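Local coordinates for methyltransferase domain-containing protein (Serratia marcescens, PDB 7CLF) that probably transfers a methyl group from S-adenosyl-L-methionine to a hydroxyl oxygen of its substrate, working as a dimeric O-methyltransferase, at residues T101-L106 with R129-I134; L242-H247 with A273-L278; T253-L258 with L311-L316. One frame throughout, in Å; residues are numbered along the deposited sequence.

Contact 1: residues T101-L106 with R129-I134; sequences TFLYPL and RSWFDI. With SAH (S-adenosyl-L-homocysteine), chain D.
An offset edge-to-face aromatic pair, Trp-131 against Phe-102, joins helix 93-107 to the start of helix 131-135 in the helical part of this O-methyltransferase. The edge of the indole is turned toward the face of the Phe-102 ring: the planes stand at 86°, and the phenyl centroid is 5.7 Å from that of the six-membered indole ring. The indole reaches across because CG of Trp-131 lies anti to the backbone N (chi1 167°). At the far corner of the indole, CH2 meets CB of Phe-102 at 4.0 Å, and that methylene sits close to the indole plane. Next to this corner, CZ3 of Trp-131 lies 4.2 Å from CD1 of Leu-106, while Leu-103 offers CD2 to CH2.

The pair thereby ties a helix that meets the second subunit, where Tyr-104 stacks on Tyr-104 of that subunit, to the short helix carrying Phe-132 at the methyl-donor site. Further along the phenyl ring, CG2 of Ile-134 lies 3.7 Å from CE1 of Phe-102, approaching obliquely. All of this is apolar and buried, with Ser-298 and Asn-294 of helix 286-298 adding to the surroundings. The Phe-102 ring also carries CG2 of Thr-101 over its centre, on one face.

Helix 131-135 is opened by Ser-130 at the N-cap, where OG accepts a weak bond from Asp-133 N (3.4 Å). The Phe-132 ring lies between CD1 of Trp-131 on one face and the bound S-adenosyl-L-homocysteine on the other, with C8 of the adenine 3.5 Å from Phe-132 CE2.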
loop_
_atom_site.group_PDB
_atom_site.type_symbol
_atom_site.label_atom_id
_atom_site.label_comp_id
_atom_site.label_asym_id
_atom_site.label_seq_id
_atom_site.Cartn_x
_atom_site.Cartn_y
_atom_site.Cartn_z
ATOM N N THR A 101 -1.253 12.915 1.927
ATOM C CA THR A 101 -2.343 13.786 2.374
ATOM C C THR A 101 -3.701 13.225 1.988
ATOM O O THR A 101 -4.614 13.179 2.818
ATOM C CB THR A 101 -2.195 15.202 1.796
ATOM O OG1 THR A 101 -0.961 15.774 2.228
ATOM C CG2 THR A 101 -3.335 16.103 2.284
ATOM N N PHE A 102 -3.859 12.792 0.737
ATOM C CA PHE A 102 -5.182 12.483 0.212
ATOM C C PHE A 102 -5.405 11.000 -0.070
ATOM O O PHE A 102 -6.360 10.421 0.453
ATOM C CB PHE A 102 -5.446 13.296 -1.050
ATOM C CG PHE A 102 -5.435 14.790 -0.818
ATOM C CD1 PHE A 102 -6.470 15.411 -0.134
ATOM C CD2 PHE A 102 -4.378 15.562 -1.274
ATOM C CE1 PHE A 102 -6.452 16.785 0.079
ATOM C CE2 PHE A 102 -4.351 16.938 -1.059
ATOM C CZ PHE A 102 -5.392 17.547 -0.382
ATOM N N LEU A 103 -4.578 10.378 -0.910
ATOM C CA LEU A 103 -4.941 9.076 -1.467
ATOM C C LEU A 103 -4.803 7.929 -0.467
ATOM O O LEU A 103 -5.652 7.038 -0.445
ATOM C CB LEU A 103 -4.111 8.783 -2.710
ATOM C CG LEU A 103 -4.335 9.738 -3.889
ATOM C CD1 LEU A 103 -3.720 9.139 -5.152
ATOM C CD2 LEU A 103 -5.826 10.081 -4.105
ATOM N N TYR A 104 -3.734 7.899 0.337
ATOM C CA TYR A 104 -3.582 6.774 1.266
ATOM C C TYR A 104 -4.682 6.792 2.326
ATOM O O TYR A 104 -5.268 5.732 2.595
ATOM C CB TYR A 104 -2.174 6.772 1.875
ATOM C CG TYR A 104 -1.817 5.579 2.760
ATOM C CD1 TYR A 104 -2.241 5.524 4.082
ATOM C CD2 TYR A 104 -1.019 4.529 2.280
ATOM C CE1 TYR A 104 -1.917 4.456 4.904
ATOM C CE2 TYR A 104 -0.680 3.437 3.108
ATOM C CZ TYR A 104 -1.130 3.421 4.414
ATOM O OH TYR A 104 -0.826 2.377 5.260
ATOM N N PRO A 105 -5.016 7.921 2.955
ATOM C CA PRO A 105 -6.195 7.913 3.850
ATOM C C PRO A 105 -7.477 7.470 3.162
ATOM O O PRO A 105 -8.226 6.671 3.727
ATOM C CB PRO A 105 -6.284 9.368 4.327
ATOM C CG PRO A 105 -4.895 9.886 4.196
ATOM C CD PRO A 105 -4.271 9.184 3.034
ATOM N N LEU A 106 -7.743 7.936 1.936
ATOM C CA LEU A 106 -9.038 7.642 1.322
ATOM C C LEU A 106 -9.148 6.176 0.929
ATOM O O LEU A 106 -10.204 5.556 1.132
ATOM C CB LEU A 106 -9.279 8.540 0.108
ATOM C CG LEU A 106 -9.640 9.996 0.407
ATOM C CD1 LEU A 106 -9.330 10.841 -0.805
ATOM C CD2 LEU A 106 -11.124 10.142 0.791
ATOM N N ARG A 129 -16.835 19.206 1.328
ATOM C CA ARG A 129 -16.577 19.960 0.111
ATOM C C ARG A 129 -16.308 19.016 -1.059
ATOM O O ARG A 129 -16.122 17.799 -0.906
ATOM C CB ARG A 129 -15.400 20.913 0.309
ATOM C CG ARG A 129 -15.642 21.949 1.390
ATOM C CD ARG A 129 -14.414 22.787 1.638
ATOM N NE ARG A 129 -13.247 21.966 1.953
ATOM C CZ ARG A 129 -12.049 22.463 2.250
ATOM N NH1 ARG A 129 -11.853 23.782 2.268
ATOM N NH2 ARG A 129 -11.045 21.644 2.532
ATOM N N SER A 130 -16.308 19.595 -2.251
ATOM C CA SER A 130 -16.041 18.813 -3.444
ATOM C C SER A 130 -14.576 18.353 -3.453
ATOM O O SER A 130 -13.731 18.877 -2.731
ATOM C CB SER A 130 -16.363 19.641 -4.688
ATOM O OG SER A 130 -15.561 20.817 -4.714
ATOM N N TRP A 131 -14.295 17.341 -4.270
ATOM C CA TRP A 131 -12.934 16.815 -4.373
ATOM C C TRP A 131 -11.943 17.932 -4.683
ATOM O O TRP A 131 -10.992 18.172 -3.933
ATOM C CB TRP A 131 -12.898 15.719 -5.440
ATOM C CG TRP A 131 -11.510 15.288 -5.889
ATOM C CD1 TRP A 131 -11.064 15.202 -7.173
ATOM C CD2 TRP A 131 -10.416 14.874 -5.055
ATOM N NE1 TRP A 131 -9.757 14.777 -7.200
ATOM C CE2 TRP A 131 -9.332 14.567 -5.913
ATOM C CE3 TRP A 131 -10.243 14.738 -3.670
ATOM C CZ2 TRP A 131 -8.095 14.108 -5.430
ATOM C CZ3 TRP A 131 -9.010 14.303 -3.191
ATOM C CH2 TRP A 131 -7.952 13.988 -4.072
ATOM N N PHE A 132 -12.195 18.684 -5.752
ATOM C CA PHE A 132 -11.216 19.688 -6.146
ATOM C C PHE A 132 -11.133 20.833 -5.140
ATOM O O PHE A 132 -10.044 21.366 -4.919
ATOM C CB PHE A 132 -11.514 20.165 -7.562
ATOM C CG PHE A 132 -11.123 19.161 -8.601
ATOM C CD1 PHE A 132 -9.771 18.958 -8.912
ATOM C CD2 PHE A 132 -12.076 18.381 -9.227
ATOM C CE1 PHE A 132 -9.381 18.021 -9.860
ATOM C CE2 PHE A 132 -11.696 17.441 -10.164
ATOM C CZ PHE A 132 -10.335 17.259 -10.483
ATOM N N ASP A 133 -12.238 21.188 -4.478
ATOM C CA ASP A 133 -12.145 22.169 -3.398
ATOM C C ASP A 133 -11.289 21.648 -2.249
ATOM O O ASP A 133 -10.548 22.413 -1.618
ATOM C CB ASP A 133 -13.537 22.525 -2.889
ATOM C CG ASP A 133 -14.134 23.710 -3.609
ATOM O OD1 ASP A 133 -13.451 24.286 -4.486
ATOM O OD2 ASP A 133 -15.294 24.051 -3.299
ATOM N N ILE A 134 -11.391 20.354 -1.946
ATOM C CA ILE A 134 -10.548 19.775 -0.901
ATOM C C ILE A 134 -9.095 19.730 -1.358
ATOM O O ILE A 134 -8.186 20.199 -0.660
ATOM C CB ILE A 134 -11.066 18.379 -0.509
ATOM C CG1 ILE A 134 -12.385 18.515 0.251
ATOM C CG2 ILE A 134 -10.043 17.669 0.338
ATOM C CD1 ILE A 134 -13.005 17.189 0.668
HETATM N N SAH D . -5.322 18.468 -18.579
HETATM C CA SAH D . -4.200 18.099 -17.717
HETATM C CB SAH D . -4.628 17.958 -16.244
HETATM C CG SAH D . -5.716 16.949 -15.871
HETATM S SD SAH D . -6.146 17.022 -14.090
HETATM C C SAH D . -3.574 16.811 -18.236
HETATM O O SAH D . -3.962 16.308 -19.295
HETATM O OXT SAH D . -2.656 16.259 -17.620
HETATM C "C5'" SAH D . -7.828 17.625 -14.393
HETATM C "C4'" SAH D . -7.951 19.150 -14.394
HETATM O "O4'" SAH D . -9.305 19.505 -14.644
HETATM C "C3'" SAH D . -7.586 19.742 -13.044
HETATM O "O3'" SAH D . -6.557 20.680 -13.196
HETATM C "C2'" SAH D . -8.851 20.431 -12.571
HETATM O "O2'" SAH D . -8.604 21.667 -11.945
HETATM C "C1'" SAH D . -9.658 20.597 -13.836
HETATM N N9 SAH D . -11.100 20.595 -13.551
HETATM C C8 SAH D . -11.804 19.721 -12.766
HETATM N N7 SAH D . -13.112 20.085 -12.773
HETATM C C5 SAH D . -13.245 21.183 -13.540
HETATM C C6 SAH D . -14.349 21.954 -13.878
HETATM N N6 SAH D . -15.554 21.634 -13.406
HETATM N N1 SAH D . -14.179 23.048 -14.702
HETATM C C2 SAH D . -12.929 23.357 -15.186
HETATM N N3 SAH D . -11.826 22.584 -14.844
HETATM C C4 SAH D . -11.992 21.517 -14.037
#

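Contact 2: residues L242-H247 with A273-L278; sequences LGWMLH and ASETPL. With SAH (S-adenosyl-L-homocysteine), chain D.
Two parallel strands, 239-243 and 270-275, are paired at Leu-242 with Ala-273 and Gly-243 with Ser-274, in the Rossmann-like sheet of the methyltransferase domain. Two backbone hydrogen bonds fix the register: Ser-274 N donates to Leu-242 O at 3.0 Å, and Trp-244 N donates to Ser-274 O at 2.9 Å, the latter almost in line with the carbonyl (C=O...N 169°).

Polar side-chain contacts gather on the carboxylate of Glu-275, which the bend at chi2 (-84°) brings to the backbone N-H groups of Leu-246 and His-247. OE2 takes a weak bond from Leu-246 N. A water accepts from Met-245 N at 2.9 Å. OE1 receives weak bonds from His-247 N and from His-247 ND1, the latter at 3.1 Å with OE1 at the edge of the imidazole; ring and carboxylate planes are 53° apart. Ser-274 OG has its hydrogen bonds with His-241 and Arg-331. Thr-276 OG1 lies 3.2 Å from Trp-244 NE1, at the indole edge.

Among the less polar contacts, CD1 of Leu-246 meets CB of Ala-273 at 4.1 Å, and CE1 of His-247 lies over one face of the Trp-244 indole.

The end of strand 239-243 and the turn after it face the bound S-adenosyl-L-homocysteine: its amino N donates to Gly-243 O at 2.8 Å, and Met-245 CG, in the turn, approaches its O4'. The weak ND1 to OE1 bond is consistent with Glu-275 orienting, from the second shell, the imidazole of His-247, the predicted proton acceptor.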
loop_
_atom_site.group_PDB
_atom_site.type_symbol
_atom_site.label_atom_id
_atom_site.label_comp_id
_atom_site.label_asym_id
_atom_site.label_seq_id
_atom_site.Cartn_x
_atom_site.Cartn_y
_atom_site.Cartn_z
ATOM N N LEU A 242 -9.824 18.724 -23.853
ATOM C CA LEU A 242 -10.136 18.366 -22.477
ATOM C C LEU A 242 -9.269 17.163 -22.132
ATOM O O LEU A 242 -9.532 16.057 -22.610
ATOM C CB LEU A 242 -11.624 18.050 -22.335
ATOM C CG LEU A 242 -12.136 17.699 -20.948
ATOM C CD1 LEU A 242 -12.097 18.938 -20.077
ATOM C CD2 LEU A 242 -13.538 17.139 -21.060
ATOM N N GLY A 243 -8.230 17.370 -21.333
ATOM C CA GLY A 243 -7.313 16.281 -21.046
ATOM C C GLY A 243 -7.408 15.702 -19.652
ATOM O O GLY A 243 -7.187 16.392 -18.658
ATOM N N TRP A 244 -7.708 14.429 -19.571
ATOM C CA TRP A 244 -7.698 13.732 -18.263
ATOM C C TRP A 244 -8.657 14.347 -17.242
ATOM O O TRP A 244 -8.303 14.405 -16.112
ATOM C CB TRP A 244 -6.265 13.596 -17.754
ATOM C CG TRP A 244 -5.877 12.159 -17.659
ATOM C CD1 TRP A 244 -6.439 11.118 -18.329
ATOM C CD2 TRP A 244 -4.885 11.586 -16.799
ATOM N NE1 TRP A 244 -5.866 9.940 -17.946
ATOM C CE2 TRP A 244 -4.912 10.196 -17.004
ATOM C CE3 TRP A 244 -4.004 12.108 -15.858
ATOM C CZ2 TRP A 244 -4.069 9.333 -16.316
ATOM C CZ3 TRP A 244 -3.174 11.256 -15.173
ATOM C CH2 TRP A 244 -3.210 9.888 -15.402
ATOM N N MET A 245 -9.822 14.811 -17.678
ATOM C CA MET A 245 -10.813 15.342 -16.753
ATOM C C MET A 245 -12.113 14.552 -16.712
ATOM O O MET A 245 -12.750 14.504 -15.660
ATOM C CB MET A 245 -11.143 16.805 -17.083
ATOM C CG MET A 245 -11.626 17.571 -15.873
ATOM S SD MET A 245 -12.913 18.723 -16.323
ATOM C CE MET A 245 -13.987 17.546 -17.099
ATOM N N LEU A 246 -12.518 13.928 -17.817
ATOM C CA LEU A 246 -13.785 13.210 -17.835
ATOM C C LEU A 246 -13.831 12.127 -16.762
ATOM O O LEU A 246 -14.861 11.940 -16.103
ATOM C CB LEU A 246 -14.027 12.626 -19.227
ATOM C CG LEU A 246 -14.358 13.717 -20.258
ATOM C CD1 LEU A 246 -14.670 13.129 -21.621
ATOM C CD2 LEU A 246 -15.530 14.549 -19.764
ATOM N N HIS A 247 -12.714 11.427 -16.545
ATOM C CA HIS A 247 -12.682 10.327 -15.587
ATOM C C HIS A 247 -12.810 10.791 -14.145
ATOM O O HIS A 247 -12.941 9.952 -13.252
ATOM C CB HIS A 247 -11.391 9.525 -15.751
ATOM C CG HIS A 247 -10.154 10.283 -15.386
ATOM N ND1 HIS A 247 -9.156 10.553 -16.294
ATOM C CD2 HIS A 247 -9.754 10.834 -14.216
ATOM C CE1 HIS A 247 -8.193 11.235 -15.700
ATOM N NE2 HIS A 247 -8.530 11.417 -14.438
ATOM N N ALA A 273 -11.071 15.142 -26.640
ATOM C CA ALA A 273 -10.830 14.712 -25.274
ATOM C C ALA A 273 -9.768 13.616 -25.291
ATOM O O ALA A 273 -9.755 12.762 -26.184
ATOM C CB ALA A 273 -12.125 14.229 -24.604
ATOM N N SER A 274 -8.847 13.668 -24.330
ATOM C CA SER A 274 -7.800 12.668 -24.200
ATOM C C SER A 274 -7.930 11.983 -22.845
ATOM O O SER A 274 -7.993 12.646 -21.805
ATOM C CB SER A 274 -6.398 13.273 -24.375
ATOM O OG SER A 274 -6.119 14.313 -23.467
ATOM N N GLU A 275 -7.980 10.660 -22.871
ATOM C CA GLU A 275 -8.164 9.860 -21.673
ATOM C C GLU A 275 -7.269 8.634 -21.780
ATOM O O GLU A 275 -6.617 8.407 -22.801
ATOM C CB GLU A 275 -9.640 9.471 -21.498
ATOM C CG GLU A 275 -10.562 10.652 -21.253
ATOM C CD GLU A 275 -10.590 11.056 -19.790
ATOM O OE1 GLU A 275 -10.784 10.172 -18.933
ATOM O OE2 GLU A 275 -10.410 12.247 -19.488
ATOM N N THR A 276 -7.221 7.846 -20.707
ATOM C CA THR A 276 -6.503 6.566 -20.700
ATOM C C THR A 276 -7.552 5.495 -20.459
ATOM O O THR A 276 -7.786 5.092 -19.308
ATOM C CB THR A 276 -5.402 6.506 -19.641
ATOM O OG1 THR A 276 -5.954 6.770 -18.344
ATOM C CG2 THR A 276 -4.304 7.505 -19.943
ATOM N N PRO A 277 -8.210 5.015 -21.506
ATOM C CA PRO A 277 -9.403 4.194 -21.325
ATOM C C PRO A 277 -9.076 2.750 -20.972
ATOM O O PRO A 277 -7.968 2.258 -21.184
ATOM C CB PRO A 277 -10.083 4.275 -22.695
ATOM C CG PRO A 277 -8.957 4.472 -23.655
ATOM C CD PRO A 277 -7.895 5.241 -22.929
ATOM N N LEU A 278 -10.081 2.068 -20.428
ATOM C CA LEU A 278 -9.972 0.622 -20.314
ATOM C C LEU A 278 -9.981 -0.002 -21.710
ATOM O O LEU A 278 -10.486 0.584 -22.675
ATOM C CB LEU A 278 -11.117 0.053 -19.475
ATOM C CG LEU A 278 -11.181 0.502 -18.017
ATOM C CD1 LEU A 278 -12.562 0.190 -17.497
ATOM C CD2 LEU A 278 -10.117 -0.208 -17.189
HETATM N N SAH D . -5.322 18.468 -18.579
HETATM C CA SAH D . -4.200 18.099 -17.717
HETATM C CB SAH D . -4.628 17.958 -16.244
HETATM C CG SAH D . -5.716 16.949 -15.871
HETATM S SD SAH D . -6.146 17.022 -14.090
HETATM C C SAH D . -3.574 16.811 -18.236
HETATM O O SAH D . -3.962 16.308 -19.295
HETATM O OXT SAH D . -2.656 16.259 -17.620
HETATM C "C5'" SAH D . -7.828 17.625 -14.393
HETATM C "C4'" SAH D . -7.951 19.150 -14.394
HETATM O "O4'" SAH D . -9.305 19.505 -14.644
HETATM C "C3'" SAH D . -7.586 19.742 -13.044
HETATM O "O3'" SAH D . -6.557 20.680 -13.196
HETATM C "C2'" SAH D . -8.851 20.431 -12.571
HETATM O "O2'" SAH D . -8.604 21.667 -11.945
HETATM C "C1'" SAH D . -9.658 20.597 -13.836
HETATM N N9 SAH D . -11.100 20.595 -13.551
HETATM C C8 SAH D . -11.804 19.721 -12.766
HETATM N N7 SAH D . -13.112 20.085 -12.773
HETATM C C5 SAH D . -13.245 21.183 -13.540
HETATM C C6 SAH D . -14.349 21.954 -13.878
HETATM N N6 SAH D . -15.554 21.634 -13.406
HETATM N N1 SAH D . -14.179 23.048 -14.702
HETATM C C2 SAH D . -12.929 23.357 -15.186
HETATM N N3 SAH D . -11.826 22.584 -14.844
HETATM C C4 SAH D . -11.992 21.517 -14.037
HETATM O O HOH W 1 -10.907 14.586 -20.320
#

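Contact 3: residues T253-L258 with L311-L316; sequences TQLTIL and LDRFRL
Helices 251-264 and 307-316 cross here at -51°, the short segments approaching to 9.3 Å between axes, with Leu-255 and Arg-313 the closest pair of CA atoms (6.3 Å). Both belong to the Rossmann-like methyltransferase domain: helix 251-264 is the crossover of the beta-alpha-beta unit between strands 239-243 and 270-275, and helix 307-316 lies beside it.

Three layers of contact can be separated. Nearest the sheet, Leu-258 forks against the second helix: CD2 meets CE1 of Phe-314 at 3.9 Å, the two side chains crossing at about a right angle, and CD1 sits between CD1 of the same ring and CB of Arg-313. The Phe-314 ring also meets those of Phe-271 and Phe-319. In the middle, the aliphatic part of Arg-313 runs past Leu-255, CG to CD2 at 3.8 Å. Toward solvent, Leu-316 holds CG anti to its backbone N (chi1 175°), which brings its own CG within 3.7 Å of Leu-255 CD2.

The polar end of the interface is formed by Gln-254 and Arg-313. NE2 of Gln-254 is hydrogen-bonded to Tyr-249 O, which fixes which end of the amide faces Arg-313, and NH1 of Arg-313 is hydrogen-bonded to Ser-305 OG. Amide and guanidinium planes stand 85° apart, with Gln-254 OE1 2.6 Å from Arg-313 NH1.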
loop_
_atom_site.group_PDB
_atom_site.type_symbol
_atom_site.label_atom_id
_atom_site.label_comp_id
_atom_site.label_asym_id
_atom_site.label_seq_id
_atom_site.Cartn_x
_atom_site.Cartn_y
_atom_site.Cartn_z
ATOM N N THR A 253 -22.442 13.138 -15.309
ATOM C CA THR A 253 -21.814 14.455 -15.345
ATOM C C THR A 253 -20.984 14.644 -16.611
ATOM O O THR A 253 -20.950 15.744 -17.177
ATOM C CB THR A 253 -20.939 14.648 -14.109
ATOM O OG1 THR A 253 -21.671 14.256 -12.945
ATOM C CG2 THR A 253 -20.515 16.099 -13.969
ATOM N N GLN A 254 -20.302 13.586 -17.067
ATOM C CA GLN A 254 -19.554 13.666 -18.317
ATOM C C GLN A 254 -20.447 14.076 -19.481
ATOM O O GLN A 254 -19.992 14.776 -20.388
ATOM C CB GLN A 254 -18.874 12.331 -18.613
ATOM C CG GLN A 254 -17.795 11.952 -17.607
ATOM C CD GLN A 254 -17.168 10.613 -17.920
ATOM O OE1 GLN A 254 -17.172 10.176 -19.066
ATOM N NE2 GLN A 254 -16.639 9.945 -16.898
ATOM N N LEU A 255 -21.717 13.666 -19.474
ATOM C CA LEU A 255 -22.626 14.120 -20.527
ATOM C C LEU A 255 -22.944 15.605 -20.382
ATOM O O LEU A 255 -23.052 16.322 -21.377
ATOM C CB LEU A 255 -23.912 13.297 -20.515
ATOM C CG LEU A 255 -23.697 11.847 -20.924
ATOM C CD1 LEU A 255 -24.845 10.974 -20.423
ATOM C CD2 LEU A 255 -23.537 11.749 -22.423
ATOM N N THR A 256 -23.092 16.078 -19.149
ATOM C CA THR A 256 -23.344 17.495 -18.897
ATOM C C THR A 256 -22.153 18.351 -19.310
ATOM O O THR A 256 -22.318 19.451 -19.858
ATOM C CB THR A 256 -23.650 17.680 -17.413
ATOM O OG1 THR A 256 -24.819 16.922 -17.077
ATOM C CG2 THR A 256 -23.841 19.139 -17.069
ATOM N N ILE A 257 -20.948 17.855 -19.036
ATOM C CA ILE A 257 -19.718 18.522 -19.454
ATOM C C ILE A 257 -19.630 18.571 -20.973
ATOM O O ILE A 257 -19.289 19.599 -21.566
ATOM C CB ILE A 257 -18.503 17.791 -18.850
ATOM C CG1 ILE A 257 -18.477 17.990 -17.331
ATOM C CG2 ILE A 257 -17.208 18.220 -19.543
ATOM C CD1 ILE A 257 -17.753 16.889 -16.571
ATOM N N LEU A 258 -19.921 17.452 -21.625
ATOM C CA LEU A 258 -19.784 17.412 -23.073
ATOM C C LEU A 258 -20.867 18.231 -23.763
ATOM O O LEU A 258 -20.631 18.772 -24.849
ATOM C CB LEU A 258 -19.806 15.965 -23.552
ATOM C CG LEU A 258 -18.564 15.128 -23.224
ATOM C CD1 LEU A 258 -18.819 13.652 -23.541
ATOM C CD2 LEU A 258 -17.370 15.653 -23.997
ATOM N N LEU A 311 -16.907 7.320 -26.876
ATOM C CA LEU A 311 -17.438 7.580 -28.206
ATOM C C LEU A 311 -18.952 7.761 -28.171
ATOM O O LEU A 311 -19.495 8.728 -28.724
ATOM C CB LEU A 311 -17.040 6.437 -29.130
ATOM C CG LEU A 311 -17.199 6.674 -30.619
ATOM C CD1 LEU A 311 -16.752 8.084 -30.948
ATOM C CD2 LEU A 311 -16.377 5.647 -31.384
ATOM N N ASP A 312 -19.648 6.842 -27.510
ATOM C CA ASP A 312 -21.092 6.973 -27.376
ATOM C C ASP A 312 -21.454 8.259 -26.654
ATOM O O ASP A 312 -22.414 8.936 -27.031
ATOM C CB ASP A 312 -21.666 5.759 -26.646
ATOM C CG ASP A 312 -21.463 4.459 -27.415
ATOM O OD1 ASP A 312 -21.270 4.520 -28.651
ATOM O OD2 ASP A 312 -21.502 3.375 -26.780
ATOM N N ARG A 313 -20.688 8.629 -25.623
ATOM C CA ARG A 313 -20.999 9.859 -24.904
ATOM C C ARG A 313 -20.869 11.089 -25.807
ATOM O O ARG A 313 -21.697 12.005 -25.737
ATOM C CB ARG A 313 -20.118 9.983 -23.664
ATOM C CG ARG A 313 -20.710 9.285 -22.439
ATOM C CD ARG A 313 -19.770 9.248 -21.247
ATOM N NE ARG A 313 -19.898 7.980 -20.539
ATOM C CZ ARG A 313 -18.893 7.317 -19.967
ATOM N NH1 ARG A 313 -17.644 7.797 -19.987
ATOM N NH2 ARG A 313 -19.140 6.164 -19.366
ATOM N N PHE A 314 -19.848 11.121 -26.671
ATOM C CA PHE A 314 -19.724 12.215 -27.637
ATOM C C PHE A 314 -20.966 12.323 -28.512
ATOM O O PHE A 314 -21.427 13.427 -28.820
ATOM C CB PHE A 314 -18.502 12.010 -28.540
ATOM C CG PHE A 314 -17.227 12.606 -28.016
ATOM C CD1 PHE A 314 -16.855 12.438 -26.694
ATOM C CD2 PHE A 314 -16.377 13.298 -28.866
ATOM C CE1 PHE A 314 -15.660 12.959 -26.222
ATOM C CE2 PHE A 314 -15.181 13.832 -28.399
ATOM C CZ PHE A 314 -14.823 13.654 -27.071
ATOM N N ARG A 315 -21.495 11.186 -28.963
ATOM C CA ARG A 315 -22.659 11.234 -29.842
ATOM C C ARG A 315 -23.907 11.666 -29.086
ATOM O O ARG A 315 -24.691 12.469 -29.594
ATOM C CB ARG A 315 -22.865 9.882 -30.521
ATOM C CG ARG A 315 -22.006 9.711 -31.750
ATOM C CD ARG A 315 -22.453 8.533 -32.585
ATOM N NE ARG A 315 -21.906 7.278 -32.082
ATOM C CZ ARG A 315 -20.677 6.838 -32.346
ATOM N NH1 ARG A 315 -19.858 7.556 -33.104
ATOM N NH2 ARG A 315 -20.269 5.673 -31.850
ATOM N N LEU A 316 -24.091 11.173 -27.860
ATOM C CA LEU A 316 -25.247 11.574 -27.065
ATOM C C LEU A 316 -25.189 13.057 -26.721
ATOM O O LEU A 316 -26.233 13.710 -26.571
ATOM C CB LEU A 316 -25.324 10.722 -25.797
ATOM C CG LEU A 316 -26.379 11.007 -24.714
ATOM C CD1 LEU A 316 -27.757 11.298 -25.323
ATOM C CD2 LEU A 316 -26.474 9.851 -23.733
#

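Overall arrangement
Along the chain contact 1 closes before contact 2 opens, while the segments of contacts 2 and 3 alternate. Contact 2 pairs strands 239-243 and 270-275, and contact 3 packs the connecting helix 251-264 against helix 307-316. Their centres are 12 Å apart and they touch directly: Leu-246 O is 2.8 Å from Gln-254 NE2, and Ala-273 CB meets Phe-314 CZ. Contact 1 is centred about 20 Å from contact 2 and 26 Å from contact 3, among helices, touching neither. Contacts 1 and 2 both reach S-adenosyl-L-homocysteine, from Phe-132 and from the 242-247 segment. The methyl-donor site is thus contacted from both the helical part and the sheet.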